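Local coordinates for protein cysteine hydrolase (Staphylococcus aureus, PDB 6KUA) that probably hydrolyses nicotinamide to nicotinic acid and ammonia, as a zinc-containing nicotinamidase of the isochorismatase family, at residues L7-S12 with I102-Y107; S37-F42 with G84-L89; H48-M53 with T113-L118; I143-Y146 with K151-V154. All coordinates share one frame; numbering follows the deposited sequence.

Interaction 1: residues L7-S12 with I102-Y107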
loop_
_atom_site.group_PDB
_atom_site.type_symbol
_atom_site.label_atom_id
_atom_site.label_comp_id
_atom_site.label_asym_id
_atom_site.label_seq_id
_atom_site.Cartn_x
_atom_site.Cartn_y
_atom_site.Cartn_z
ATOM N N LEU A 7 12.895 11.932 10.418
ATOM C CA LEU A 7 13.236 10.608 9.906
ATOM C C LEU A 7 14.735 10.570 9.655
ATOM O O LEU A 7 15.240 11.313 8.803
ATOM C CB LEU A 7 12.467 10.292 8.617
ATOM C CG LEU A 7 10.948 10.477 8.633
ATOM C CD1 LEU A 7 10.289 9.989 7.329
ATOM C CD2 LEU A 7 10.320 9.789 9.842
ATOM N N VAL A 8 15.438 9.708 10.388
ATOM C CA VAL A 8 16.886 9.543 10.257
ATOM C C VAL A 8 17.135 8.250 9.496
ATOM O O VAL A 8 16.972 7.153 10.042
ATOM C CB VAL A 8 17.589 9.532 11.618
ATOM C CG1 VAL A 8 19.107 9.401 11.431
ATOM C CG2 VAL A 8 17.226 10.795 12.384
ATOM N N VAL A 9 17.533 8.381 8.234
ATOM C CA VAL A 9 17.590 7.254 7.304
ATOM C C VAL A 9 19.014 6.707 7.234
ATOM O O VAL A 9 19.952 7.422 6.856
ATOM C CB VAL A 9 17.084 7.665 5.912
ATOM C CG1 VAL A 9 17.069 6.467 4.977
ATOM C CG2 VAL A 9 15.684 8.268 6.023
ATOM N N ASP A 10 19.160 5.437 7.633
ATOM C CA ASP A 10 20.340 4.599 7.372
ATOM C C ASP A 10 21.665 5.250 7.764
ATOM O O ASP A 10 22.667 5.145 7.049
ATOM C CB ASP A 10 20.369 4.163 5.909
ATOM C CG ASP A 10 19.487 2.976 5.663
ATOM O OD1 ASP A 10 19.632 1.974 6.400
ATOM O OD2 ASP A 10 18.626 3.046 4.759
ATOM N N TYR A 11 21.698 5.889 8.934
ATOM C CA TYR A 11 22.932 6.529 9.393
ATOM C C TYR A 11 23.770 5.557 10.227
ATOM O O TYR A 11 24.062 5.783 11.398
ATOM C CB TYR A 11 22.619 7.794 10.177
ATOM C CG TYR A 11 23.798 8.724 10.176
ATOM C CD1 TYR A 11 24.129 9.435 9.035
ATOM C CD2 TYR A 11 24.615 8.846 11.294
ATOM C CE1 TYR A 11 25.216 10.272 9.009
ATOM C CE2 TYR A 11 25.718 9.678 11.283
ATOM C CZ TYR A 11 26.011 10.388 10.136
ATOM O OH TYR A 11 27.087 11.230 10.106
ATOM N N SER A 12 24.161 4.462 9.587
ATOM C CA SER A 12 24.844 3.358 10.245
ATOM C C SER A 12 26.337 3.371 9.947
ATOM O O SER A 12 26.800 3.973 8.972
ATOM C CB SER A 12 24.259 2.020 9.801
ATOM O OG SER A 12 24.738 1.679 8.518
ATOM N N ILE A 102 12.973 1.466 13.533
ATOM C CA ILE A 102 12.155 0.722 12.588
ATOM C C ILE A 102 13.103 0.037 11.613
ATOM O O ILE A 102 13.944 0.707 11.004
ATOM C CB ILE A 102 11.179 1.652 11.845
ATOM C CG1 ILE A 102 10.116 2.184 12.815
ATOM C CG2 ILE A 102 10.548 0.954 10.644
ATOM C CD1 ILE A 102 8.988 2.885 12.134
ATOM N N ASP A 103 12.995 -1.294 11.498
ATOM C CA ASP A 103 13.716 -2.048 10.474
ATOM C C ASP A 103 12.973 -1.973 9.149
ATOM O O ASP A 103 11.745 -2.095 9.106
ATOM C CB ASP A 103 13.858 -3.526 10.855
ATOM C CG ASP A 103 14.581 -3.741 12.160
ATOM O OD1 ASP A 103 15.640 -3.107 12.399
ATOM O OD2 ASP A 103 14.093 -4.581 12.945
ATOM N N LYS A 104 13.716 -1.783 8.069
ATOM C CA LYS A 104 13.132 -1.719 6.736
ATOM C C LYS A 104 13.868 -2.689 5.822
ATOM O O LYS A 104 15.031 -3.020 6.063
ATOM C CB LYS A 104 13.180 -0.291 6.152
ATOM C CG LYS A 104 14.572 0.287 5.918
ATOM C CD LYS A 104 14.450 1.746 5.502
ATOM C CE LYS A 104 15.794 2.415 5.275
ATOM N NZ LYS A 104 16.395 2.082 3.960
ATOM N N THR A 105 13.165 -3.174 4.793
ATOM C CA THR A 105 13.714 -4.176 3.887
ATOM C C THR A 105 14.045 -3.622 2.504
ATOM O O THR A 105 14.720 -4.308 1.729
ATOM C CB THR A 105 12.750 -5.377 3.753
ATOM O OG1 THR A 105 11.460 -4.952 3.273
ATOM C CG2 THR A 105 12.578 -6.099 5.110
ATOM N N ARG A 106 13.596 -2.418 2.168
ATOM C CA ARG A 106 13.953 -1.761 0.912
ATOM C C ARG A 106 14.537 -0.390 1.227
ATOM O O ARG A 106 14.611 0.025 2.389
ATOM C CB ARG A 106 12.743 -1.642 -0.030
ATOM C CG ARG A 106 12.122 -2.980 -0.505
ATOM C CD ARG A 106 13.070 -3.835 -1.359
ATOM N NE ARG A 106 12.461 -5.109 -1.774
ATOM C CZ ARG A 106 12.614 -6.273 -1.131
ATOM N NH1 ARG A 106 12.016 -7.371 -1.587
ATOM N NH2 ARG A 106 13.361 -6.354 -0.028
ATOM N N TYR A 107 14.962 0.321 0.179
ATOM C CA TYR A 107 15.447 1.688 0.371
ATOM C C TYR A 107 14.373 2.570 1.004
ATOM O O TYR A 107 14.669 3.380 1.892
ATOM C CB TYR A 107 15.879 2.301 -0.961
ATOM C CG TYR A 107 16.810 1.456 -1.819
ATOM C CD1 TYR A 107 18.057 1.060 -1.358
ATOM C CD2 TYR A 107 16.439 1.086 -3.109
ATOM C CE1 TYR A 107 18.909 0.290 -2.157
ATOM C CE2 TYR A 107 17.274 0.333 -3.917
ATOM C CZ TYR A 107 18.508 -0.056 -3.438
ATOM O OH TYR A 107 19.328 -0.808 -4.248
#
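D10 and K104 approach from opposite directions and close a buried salt bridge, K104 NZ to D10 OD2 2.6 Å. K104 NZ reaches OD2 on its syn lone pair, the side facing the other carboxylate oxygen. That second oxygen is also satisfied, because D10 OD1 accepts from the backbone N of D54, so the carboxylate is gripped at both ends and its rotation is limited. K104 NZ has two further acceptors in the backbone of its own segment. K104 NZ donates to Y107 O (3.0 Å) from above the carbonyl plane and to R106 O (3.1 Å), tilted 17° from that carbonyl's plane. A chain extended as far as CE and then bent at chi4 (79°) turns the nitrogen into this set of three oxygens. The ion pair to D54 OD1 is long and weak. D10 follows strand 4-9 and K104 ends strand 99-104, both at the C-terminal edge of the parallel sheet, where active sites of alpha/beta folds lie. C137, at the start of helix 137-147, touches both side chains, consistent with the Asp-Lys-Cys catalytic triad of nicotinamidases and their isochorismatase-like relatives. V9 CG1 comes to 4.3 Å from K104 CE. Beyond K104 the loop turns outward to other chains: Y107 OH hydrogen-bonds S177 O of the second subunit, and R106 NH1 forms a salt bridge with E121 of the third. R106 NH2 also donates to T105 O at 3.0 Å.

Interaction 2: residues S37-F42 with G84-L89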
loop_
_atom_site.group_PDB
_atom_site.type_symbol
_atom_site.label_atom_id
_atom_site.label_comp_id
_atom_site.label_asym_id
_atom_site.label_seq_id
_atom_site.Cartn_x
_atom_site.Cartn_y
_atom_site.Cartn_z
ATOM N N SER A 37 22.156 17.779 15.978
ATOM C CA SER A 37 21.407 18.952 16.381
ATOM C C SER A 37 19.949 18.905 15.932
ATOM O O SER A 37 19.108 19.558 16.558
ATOM C CB SER A 37 22.098 20.218 15.864
ATOM O OG SER A 37 21.626 20.584 14.585
ATOM N N ARG A 38 19.612 18.155 14.878
ATOM C CA ARG A 38 18.192 18.031 14.545
ATOM C C ARG A 38 17.486 17.140 15.556
ATOM O O ARG A 38 16.345 17.412 15.946
ATOM C CB ARG A 38 17.999 17.474 13.127
ATOM C CG ARG A 38 18.564 18.328 12.003
ATOM C CD ARG A 38 18.201 19.798 12.139
ATOM N NE ARG A 38 16.762 19.994 12.051
ATOM C CZ ARG A 38 16.074 20.867 12.775
ATOM N NH1 ARG A 38 16.698 21.648 13.653
ATOM N NH2 ARG A 38 14.758 20.954 12.618
ATOM N N ILE A 39 18.159 16.076 15.995
ATOM C CA ILE A 39 17.589 15.181 16.997
ATOM C C ILE A 39 17.324 15.945 18.288
ATOM O O ILE A 39 16.245 15.840 18.884
ATOM C CB ILE A 39 18.518 13.975 17.228
ATOM C CG1 ILE A 39 18.641 13.151 15.946
ATOM C CG2 ILE A 39 18.002 13.094 18.370
ATOM C CD1 ILE A 39 19.722 12.099 16.007
ATOM N N ASN A 40 18.296 16.751 18.722
ATOM C CA ASN A 40 18.109 17.531 19.940
ATOM C C ASN A 40 16.972 18.525 19.784
ATOM O O ASN A 40 16.202 18.746 20.726
ATOM C CB ASN A 40 19.405 18.250 20.309
ATOM C CG ASN A 40 20.407 17.322 20.960
ATOM O OD1 ASN A 40 20.048 16.529 21.819
ATOM N ND2 ASN A 40 21.662 17.405 20.546
ATOM N N ASP A 41 16.844 19.134 18.603
ATOM C CA ASP A 41 15.743 20.063 18.366
ATOM C C ASP A 41 14.394 19.381 18.571
ATOM O O ASP A 41 13.558 19.842 19.353
ATOM C CB ASP A 41 15.838 20.637 16.952
ATOM C CG ASP A 41 14.880 21.799 16.729
ATOM O OD1 ASP A 41 15.243 22.941 17.069
ATOM O OD2 ASP A 41 13.763 21.580 16.208
ATOM N N PHE A 42 14.163 18.280 17.856
ATOM C CA PHE A 42 12.909 17.547 17.998
ATOM C C PHE A 42 12.710 17.055 19.425
ATOM O O PHE A 42 11.604 17.136 19.963
ATOM C CB PHE A 42 12.879 16.371 17.015
ATOM C CG PHE A 42 12.475 16.770 15.616
ATOM C CD1 PHE A 42 13.349 17.497 14.807
ATOM C CD2 PHE A 42 11.215 16.449 15.123
ATOM C CE1 PHE A 42 12.980 17.878 13.525
ATOM C CE2 PHE A 42 10.839 16.829 13.832
ATOM C CZ PHE A 42 11.725 17.545 13.038
ATOM N N GLY A 84 28.608 6.990 15.260
ATOM C CA GLY A 84 29.265 8.138 15.875
ATOM C C GLY A 84 28.441 8.817 16.944
ATOM O O GLY A 84 27.813 8.172 17.790
ATOM N N LYS A 85 28.446 10.153 16.911
ATOM C CA LYS A 85 27.679 10.928 17.882
ATOM C C LYS A 85 26.180 10.675 17.771
ATOM O O LYS A 85 25.460 10.793 18.770
ATOM C CB LYS A 85 27.967 12.415 17.721
ATOM C CG LYS A 85 29.418 12.790 17.967
ATOM C CD LYS A 85 29.652 14.263 17.662
ATOM C CE LYS A 85 31.130 14.546 17.438
ATOM N NZ LYS A 85 31.337 15.912 16.878
ATOM N N VAL A 86 25.682 10.340 16.579
ATOM C CA VAL A 86 24.263 10.017 16.456
ATOM C C VAL A 86 23.951 8.743 17.230
ATOM O O VAL A 86 22.983 8.681 17.995
ATOM C CB VAL A 86 23.857 9.903 14.974
ATOM C CG1 VAL A 86 22.464 9.305 14.849
ATOM C CG2 VAL A 86 23.938 11.265 14.296
ATOM N N GLY A 87 24.784 7.719 17.061
ATOM C CA GLY A 87 24.603 6.491 17.821
ATOM C C GLY A 87 24.755 6.690 19.318
ATOM O O GLY A 87 24.041 6.069 20.110
ATOM N N LYS A 88 25.684 7.564 19.723
ATOM C CA LYS A 88 25.843 7.889 21.139
ATOM C C LYS A 88 24.583 8.534 21.696
ATOM O O LYS A 88 24.070 8.122 22.745
ATOM C CB LYS A 88 27.039 8.826 21.339
ATOM C CG LYS A 88 28.396 8.208 21.076
ATOM C CD LYS A 88 29.493 8.924 21.869
ATOM C CE LYS A 88 29.624 10.395 21.461
ATOM N NZ LYS A 88 30.991 10.741 20.939
ATOM N N LEU A 89 24.086 9.573 21.012
ATOM C CA LEU A 89 22.868 10.241 21.456
ATOM C C LEU A 89 21.711 9.256 21.543
ATOM O O LEU A 89 20.928 9.290 22.502
ATOM C CB LEU A 89 22.536 11.399 20.512
ATOM C CG LEU A 89 21.316 12.275 20.790
ATOM C CD1 LEU A 89 21.268 12.695 22.254
ATOM C CD2 LEU A 89 21.335 13.499 19.883
#
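V86 and L89, one helical turn apart, are the residues with which helix segment 84-89 meets I39 and N40 of 37-42. Ahead of them K85 misses 37-42 but grips the start of the same helix, its NZ in a salt bridge with D33 and its backbone N hydrogen-bonded to E32 OE1. V86 comes next and offers CG1 to the tip of I39, V86 CG1 to I39 CD1 4.1 Å, the two side chains crossing at about a right angle. L89 makes the main contact. Its CG stands anti to the backbone N (chi1 -179°), which carries the methyls across to the other helix; L89 CD2 packs on I39 CG2 at 3.7 Å as the two side chains slide past each other in opposite directions. L89 CD2 also lies 3.8 Å from N40 OD1, so the exposed amide rests against the leucine methyl without a hydrogen bond. The segment axes approach to 10.9 Å and run 27° from parallel. I39 and V86 both also touch F51 of strand 48-54, so these are neighbouring helices packed on one face of the parallel sheet, as in the alpha/beta/alpha sandwich of isochorismatase-like hydrolases.

Interaction 3: residues H48-M53 with T113-L118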
loop_
_atom_site.group_PDB
_atom_site.type_symbol
_atom_site.label_atom_id
_atom_site.label_comp_id
_atom_site.label_asym_id
_atom_site.label_seq_id
_atom_site.Cartn_x
_atom_site.Cartn_y
_atom_site.Cartn_z
ATOM N N HIS A 48 8.530 13.559 17.587
ATOM C CA HIS A 48 8.858 12.165 17.374
ATOM C C HIS A 48 10.028 12.021 16.415
ATOM O O HIS A 48 10.135 12.753 15.431
ATOM C CB HIS A 48 7.630 11.417 16.868
ATOM C CG HIS A 48 6.587 11.259 17.919
ATOM N ND1 HIS A 48 6.618 10.235 18.844
ATOM C CD2 HIS A 48 5.522 12.038 18.248
ATOM C CE1 HIS A 48 5.598 10.369 19.673
ATOM N NE2 HIS A 48 4.920 11.456 19.335
ATOM N N ILE A 49 10.914 11.077 16.724
ATOM C CA ILE A 49 12.113 10.812 15.942
ATOM C C ILE A 49 12.130 9.332 15.602
ATOM O O ILE A 49 12.039 8.484 16.497
ATOM C CB ILE A 49 13.401 11.198 16.695
ATOM C CG1 ILE A 49 13.331 12.650 17.176
ATOM C CG2 ILE A 49 14.592 11.019 15.789
ATOM C CD1 ILE A 49 13.929 12.874 18.540
ATOM N N PHE A 50 12.268 9.025 14.314
ATOM C CA PHE A 50 12.275 7.654 13.818
ATOM C C PHE A 50 13.640 7.383 13.208
ATOM O O PHE A 50 14.064 8.095 12.290
ATOM C CB PHE A 50 11.161 7.427 12.792
ATOM C CG PHE A 50 9.773 7.646 13.335
ATOM C CD1 PHE A 50 9.290 8.929 13.558
ATOM C CD2 PHE A 50 8.941 6.560 13.604
ATOM C CE1 PHE A 50 8.005 9.142 14.065
ATOM C CE2 PHE A 50 7.645 6.753 14.106
ATOM C CZ PHE A 50 7.174 8.041 14.336
ATOM N N PHE A 51 14.342 6.381 13.745
ATOM C CA PHE A 51 15.580 5.893 13.158
ATOM C C PHE A 51 15.244 4.694 12.277
ATOM O O PHE A 51 14.745 3.676 12.773
ATOM C CB PHE A 51 16.593 5.531 14.249
ATOM C CG PHE A 51 17.063 6.717 15.058
ATOM C CD1 PHE A 51 16.339 7.158 16.148
ATOM C CD2 PHE A 51 18.224 7.396 14.710
ATOM C CE1 PHE A 51 16.768 8.265 16.897
ATOM C CE2 PHE A 51 18.657 8.483 15.438
ATOM C CZ PHE A 51 17.930 8.922 16.537
ATOM N N LEU A 52 15.465 4.840 10.971
ATOM C CA LEU A 52 15.081 3.847 9.975
ATOM C C LEU A 52 16.336 3.173 9.441
ATOM O O LEU A 52 17.232 3.851 8.930
ATOM C CB LEU A 52 14.293 4.497 8.842
ATOM C CG LEU A 52 12.940 4.949 9.380
ATOM C CD1 LEU A 52 12.687 6.415 9.059
ATOM C CD2 LEU A 52 11.855 4.050 8.821
ATOM N N MET A 53 16.392 1.842 9.545
ATOM C CA MET A 53 17.637 1.113 9.326
ATOM C C MET A 53 17.435 -0.139 8.485
ATOM O O MET A 53 16.620 -0.998 8.826
ATOM C CB MET A 53 18.269 0.727 10.665
ATOM C CG MET A 53 18.645 1.936 11.508
ATOM S SD MET A 53 20.119 2.737 10.863
ATOM C CE MET A 53 20.963 1.296 10.238
ATOM N N THR A 113 6.689 -1.353 6.161
ATOM C CA THR A 113 6.875 -0.934 7.542
ATOM C C THR A 113 5.602 -0.283 8.070
ATOM O O THR A 113 4.706 0.066 7.297
ATOM C CB THR A 113 8.039 0.060 7.680
ATOM O OG1 THR A 113 7.601 1.334 7.183
ATOM C CG2 THR A 113 9.304 -0.442 6.918
ATOM N N PRO A 114 5.478 -0.132 9.384
ATOM C CA PRO A 114 4.319 0.579 9.933
ATOM C C PRO A 114 4.530 2.090 10.055
ATOM O O PRO A 114 3.808 2.753 10.808
ATOM C CB PRO A 114 4.153 -0.061 11.310
ATOM C CG PRO A 114 5.563 -0.416 11.709
ATOM C CD PRO A 114 6.278 -0.788 10.438
ATOM N N LEU A 115 5.506 2.646 9.332
ATOM C CA LEU A 115 5.872 4.049 9.539
ATOM C C LEU A 115 4.681 4.978 9.323
ATOM O O LEU A 115 4.391 5.834 10.163
ATOM C CB LEU A 115 7.030 4.437 8.624
ATOM C CG LEU A 115 7.461 5.905 8.745
ATOM C CD1 LEU A 115 7.952 6.209 10.173
ATOM C CD2 LEU A 115 8.544 6.226 7.701
ATOM N N ASP A 116 3.973 4.826 8.205
ATOM C CA ASP A 116 2.855 5.724 7.921
ATOM C C ASP A 116 1.808 5.650 9.028
ATOM O O ASP A 116 1.328 6.685 9.521
ATOM C CB ASP A 116 2.251 5.381 6.556
ATOM C CG ASP A 116 1.032 6.229 6.204
ATOM O OD1 ASP A 116 1.032 7.450 6.494
ATOM O OD2 ASP A 116 0.073 5.669 5.606
ATOM N N SER A 117 1.457 4.432 9.453
ATOM C CA SER A 117 0.435 4.304 10.488
ATOM C C SER A 117 0.910 4.875 11.821
ATOM O O SER A 117 0.107 5.457 12.560
ATOM C CB SER A 117 0.023 2.842 10.652
ATOM O OG SER A 117 0.998 2.174 11.420
ATOM N N LEU A 118 2.203 4.732 12.132
ATOM C CA LEU A 118 2.753 5.329 13.344
ATOM C C LEU A 118 2.671 6.850 13.311
ATOM O O LEU A 118 2.335 7.478 14.321
ATOM C CB LEU A 118 4.201 4.897 13.528
ATOM C CG LEU A 118 4.401 3.447 13.983
ATOM C CD1 LEU A 118 5.876 3.052 13.835
ATOM C CD2 LEU A 118 3.929 3.255 15.428
#
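F50 and L115 are brought together by different first torsions: F50 holds CG beside its backbone N (chi1 -61°), swinging the ring out from the strand, while L115 holds CG opposite its own N (chi1 179°), so that its two methyls reach farther toward the sheet than its CB bond alone suggests. L115 CD1 then sits over one face of the F50 ring in a CH-pi contact, 4.0 Å from the centroid and 29° off the normal. L115 CD1 is nearest F50 CD2, 3.6 Å away. The other methyl, L115 CD2, meets L52 CD2 at 4.1 Å, the two side chains crossing at about a right angle. L115 thus divides its branches between two strand residues that point to the same side of the sheet. One turn along the helix, L118 CB approaches F50 CE2 obliquely at 4.0 Å. At the turn into the helix T113 OG1 accepts from L115 N (3.3 Å), an ST turn. No hydrogen bond joins the segments; the contact is apolar packing of helix 115-121 on the sheet. Strand 48-54 runs between strands 4-9 and 99-104, with L7 touching F50 and L52 from one neighbour, I102 touching L52 and L118 from the other, and H100 of that strand stacked on the F50 ring.

Interaction 4: residues I143-Y146 with K151-V154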
loop_
_atom_site.group_PDB
_atom_site.type_symbol
_atom_site.label_atom_id
_atom_site.label_comp_id
_atom_site.label_asym_id
_atom_site.label_seq_id
_atom_site.Cartn_x
_atom_site.Cartn_y
_atom_site.Cartn_z
ATOM N N ILE A 143 9.798 10.208 -1.750
ATOM C CA ILE A 143 8.747 9.993 -2.744
ATOM C C ILE A 143 7.515 9.362 -2.107
ATOM O O ILE A 143 6.382 9.772 -2.383
ATOM C CB ILE A 143 9.275 9.133 -3.907
ATOM C CG1 ILE A 143 10.265 9.944 -4.736
ATOM C CG2 ILE A 143 8.101 8.633 -4.766
ATOM C CD1 ILE A 143 11.137 9.107 -5.601
ATOM N N SER A 144 7.710 8.374 -1.229
ATOM C CA SER A 144 6.569 7.796 -0.527
ATOM C C SER A 144 5.913 8.805 0.412
ATOM O O SER A 144 4.683 8.838 0.523
ATOM C CB SER A 144 6.997 6.557 0.253
ATOM O OG SER A 144 6.923 5.430 -0.603
ATOM N N ALA A 145 6.719 9.589 1.140
ATOM C CA ALA A 145 6.161 10.643 1.975
ATOM C C ALA A 145 5.310 11.577 1.135
ATOM O O ALA A 145 4.201 11.958 1.537
ATOM C CB ALA A 145 7.279 11.425 2.686
ATOM N N TYR A 146 5.807 11.916 -0.058
ATOM C CA TYR A 146 5.081 12.788 -0.962
ATOM C C TYR A 146 3.755 12.166 -1.373
ATOM O O TYR A 146 2.694 12.775 -1.187
ATOM C CB TYR A 146 5.958 13.106 -2.177
ATOM C CG TYR A 146 5.212 13.741 -3.308
ATOM C CD1 TYR A 146 4.920 15.111 -3.305
ATOM C CD2 TYR A 146 4.779 12.979 -4.384
ATOM C CE1 TYR A 146 4.216 15.697 -4.358
ATOM C CE2 TYR A 146 4.075 13.557 -5.427
ATOM C CZ TYR A 146 3.801 14.905 -5.411
ATOM O OH TYR A 146 3.105 15.444 -6.473
ATOM N N LYS A 151 3.779 16.834 4.255
ATOM C CA LYS A 151 4.669 17.947 3.951
ATOM C C LYS A 151 6.089 17.516 4.275
ATOM O O LYS A 151 6.315 16.778 5.237
ATOM C CB LYS A 151 4.288 19.196 4.760
ATOM C CG LYS A 151 2.783 19.507 4.796
ATOM C CD LYS A 151 2.459 20.714 5.707
ATOM C CE LYS A 151 0.955 21.032 5.712
ATOM N NZ LYS A 151 0.581 22.141 6.675
ATOM N N ILE A 152 7.047 17.952 3.463
ATOM C CA ILE A 152 8.379 17.361 3.441
ATOM C C ILE A 152 9.437 18.443 3.580
ATOM O O ILE A 152 9.390 19.462 2.883
ATOM C CB ILE A 152 8.629 16.576 2.142
ATOM C CG1 ILE A 152 7.640 15.414 2.006
ATOM C CG2 ILE A 152 10.064 16.090 2.109
ATOM C CD1 ILE A 152 7.698 14.751 0.646
ATOM N N SER A 153 10.438 18.184 4.419
ATOM C CA SER A 153 11.614 19.032 4.511
ATOM C C SER A 153 12.857 18.168 4.398
ATOM O O SER A 153 13.008 17.184 5.134
ATOM C CB SER A 153 11.614 19.833 5.826
ATOM O OG SER A 153 12.675 20.769 5.837
ATOM N N VAL A 154 13.733 18.507 3.459
ATOM C CA VAL A 154 15.019 17.819 3.374
ATOM C C VAL A 154 16.133 18.857 3.387
ATOM O O VAL A 154 16.483 19.409 2.329
ATOM C CB VAL A 154 15.123 16.924 2.127
ATOM C CG1 VAL A 154 16.421 16.130 2.184
ATOM C CG2 VAL A 154 13.927 15.983 2.038
#
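I152 points from its strand toward the helix and ends against A145 and Y146, its terminal methyl lodging beside the backbone between them. CG1 stands beside the backbone N (chi1 -62°) and CD1 continues outward with chi2 171°, an extended chain that gives the methyl its full reach. I152 CD1 comes to 3.5 Å from Y146 N and 3.7 Å from Y146 CB, so it packs on the helix backbone as much as on side chains. The CB of A145 faces the strand and flanks the isoleucine, 3.9 Å from I152 CD1. The contact closes the end of a beta-alpha-beta crossover, in which strand 126-132 leads through helix 137-147 into the parallel strand 151-160. Y146 takes part only by its base. Its chi1 of 167° sets CG opposite the backbone N and turns the ring from I152; the side chain touches L178 of its own chain and R106 of the second subunit. A145 also touches V127 on the adjoining strand, while A180 packs on I152. On another side of the helix I143 meets I143 of the second subunit.

How the interactions relate
Interactions 1 and 3 are the most closely joined, their centres 9 Å apart: D10 N lies 2.8 Å from L52 O, a probable hydrogen bond that may help place the aspartate. The bound zinc is about 7 Å from the D10 side chain but about 12 Å from that of L52, so interaction 3 lies farther from the metal. Interaction 2 packs against residues on the other side of strand 48-54, I39 CD1 to F51 CZ 3.7 Å, and reaches interaction 1 through Y11 CE2 and V86 CG2 (3.8 Å). Within the chain interaction 4 touches none of the others, its nearest atoms about 6 Å from interaction 1, but its Y146 packs on R106 of the second subunit.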